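PDB 5D88: predicted protease of the collagenase family from Methanopyrus kandleri, which binds zinc and, as a TIM-barrel member of the U32 family, probably acts as a peptidase. Local coordinates for residues Tyr60-Thr63 with Tyr64-Glu67. Sequence-based numbering, arbitrary orientation.
Sequences YPET and YEVE
With CG set beside its own backbone N (chi1 -63°) and the chain running out extended from there (chi2 -179°), Glu65 lays its side chain back along the start of helix 63-75, and its carboxylate arrives at the amide of Glu62. The result is one half of a capping box: Glu62 is the N-cap residue, and Glu65, three positions on, accepts the N-cap N-H through OE2, with Glu62 N to Glu65 OE2 at 2.9 Å. The donor comes from above the carboxylate plane, 45° out of it. Glutamate suits this place because its chain is long enough to reach back and its negative charge should interact favourably with the helix N-terminus; OE1 is held in addition by a salt bridge to Arg59. Cut back to an alanine, this position would probably leave the Glu62 N-H without this acceptor and Arg59 without this carboxylate.

A hydrophobic staple brackets the same turn. Pro61, just before the N-cap, meets Val66 in the first turn, Pro61 CG to Val66 CG2 at 3.8 Å; the compact ring and the branched valine are both buried, and Val66 also touches Leu113 of helix 98-113 on the outside of the barrel. Within this turn Glu62 O opens the helical bonding, taking Val66 N at 3.0 Å and, weakly, Glu65 N. Tyr64 has CG between its backbone N and carbonyl carbon, which brings the ring obliquely against the N-cap residue, Tyr64 CD2 3.9 Å from Glu62 CB. Thr63 OG1 hydrogen-bonds to Glu50 and Glu67 OE2 to Tyr108 of helix 98-113, a short hydroxyl and a longer carboxylate each finding a partner beyond the turn, while their backbones continue the helix, Glu67 N lying 3.2 Å from Thr63 O in a hydrogen bond.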
loop_
_atom_site.group_PDB
_atom_site.type_symbol
_atom_site.label_atom_id
_atom_site.label_comp_id
_atom_site.label_asym_id
_atom_site.label_seq_id
_atom_site.Cartn_x
_atom_site.Cartn_y
_atom_site.Cartn_z
ATOM N N TYR A 60 17.327 1.689 -12.745
ATOM C CA TYR A 60 17.224 2.900 -11.936
ATOM C C TYR A 60 18.581 3.584 -11.963
ATOM O O TYR A 60 19.608 2.926 -11.729
ATOM C CB TYR A 60 16.822 2.581 -10.496
ATOM C CG TYR A 60 15.461 1.970 -10.364
ATOM C CD1 TYR A 60 15.259 0.607 -10.613
ATOM C CD2 TYR A 60 14.375 2.743 -9.976
ATOM C CE1 TYR A 60 14.009 0.035 -10.484
ATOM C CE2 TYR A 60 13.098 2.177 -9.860
ATOM C CZ TYR A 60 12.930 0.823 -10.117
ATOM O OH TYR A 60 11.691 0.230 -9.996
ATOM N N PRO A 61 18.645 4.878 -12.252
ATOM C CA PRO A 61 19.949 5.530 -12.410
ATOM C C PRO A 61 20.600 5.796 -11.070
ATOM O O PRO A 61 19.922 6.117 -10.092
ATOM C CB PRO A 61 19.606 6.846 -13.111
ATOM C CG PRO A 61 18.200 7.113 -12.744
ATOM C CD PRO A 61 17.536 5.769 -12.610
ATOM N N GLU A 62 21.927 5.662 -11.040
ATOM C CA GLU A 62 22.718 6.068 -9.890
ATOM C C GLU A 62 22.767 7.582 -9.806
ATOM O O GLU A 62 22.469 8.293 -10.762
ATOM C CB GLU A 62 24.147 5.519 -9.982
ATOM C CG GLU A 62 24.209 4.045 -10.323
ATOM C CD GLU A 62 24.914 3.226 -9.287
ATOM O OE1 GLU A 62 25.868 3.736 -8.662
ATOM O OE2 GLU A 62 24.506 2.059 -9.097
ATOM N N THR A 63 23.180 8.082 -8.639
ATOM C CA THR A 63 23.120 9.519 -8.420
ATOM C C THR A 63 23.954 10.282 -9.446
ATOM O O THR A 63 23.517 11.326 -9.940
ATOM C CB THR A 63 23.541 9.830 -6.993
ATOM O OG1 THR A 63 22.619 9.169 -6.122
ATOM C CG2 THR A 63 23.497 11.325 -6.733
ATOM N N TYR A 64 25.137 9.777 -9.814
ATOM C CA TYR A 64 25.939 10.539 -10.772
ATOM C C TYR A 64 25.256 10.587 -12.131
ATOM O O TYR A 64 25.405 11.572 -12.862
ATOM C CB TYR A 64 27.357 9.969 -10.901
ATOM C CG TYR A 64 27.448 8.754 -11.785
ATOM C CD1 TYR A 64 27.650 8.884 -13.158
ATOM C CD2 TYR A 64 27.313 7.473 -11.256
ATOM C CE1 TYR A 64 27.721 7.775 -13.979
ATOM C CE2 TYR A 64 27.381 6.353 -12.073
ATOM C CZ TYR A 64 27.587 6.512 -13.434
ATOM O OH TYR A 64 27.656 5.408 -14.257
ATOM N N GLU A 65 24.474 9.560 -12.468
ATOM C CA GLU A 65 23.730 9.567 -13.726
ATOM C C GLU A 65 22.592 10.571 -13.693
ATOM O O GLU A 65 22.335 11.257 -14.687
ATOM C CB GLU A 65 23.142 8.198 -14.014
ATOM C CG GLU A 65 24.104 7.090 -14.206
ATOM C CD GLU A 65 23.357 5.807 -14.495
ATOM O OE1 GLU A 65 22.889 5.653 -15.646
ATOM O OE2 GLU A 65 23.183 4.992 -13.560
ATOM N N VAL A 66 21.864 10.621 -12.581
ATOM C CA VAL A 66 20.783 11.588 -12.427
ATOM C C VAL A 66 21.289 12.996 -12.714
ATOM O O VAL A 66 20.652 13.773 -13.435
ATOM C CB VAL A 66 20.181 11.478 -11.018
ATOM C CG1 VAL A 66 19.194 12.614 -10.749
ATOM C CG2 VAL A 66 19.513 10.133 -10.869
ATOM N N GLU A 67 22.449 13.345 -12.158
ATOM C CA GLU A 67 22.939 14.710 -12.301
ATOM C C GLU A 67 23.311 15.012 -13.747
ATOM O O GLU A 67 23.031 16.107 -14.252
ATOM C CB GLU A 67 24.101 14.924 -11.335
ATOM C CG GLU A 67 23.580 14.834 -9.888
ATOM C CD GLU A 67 24.646 14.936 -8.809
ATOM O OE1 GLU A 67 25.856 14.967 -9.136
ATOM O OE2 GLU A 67 24.255 14.980 -7.615
#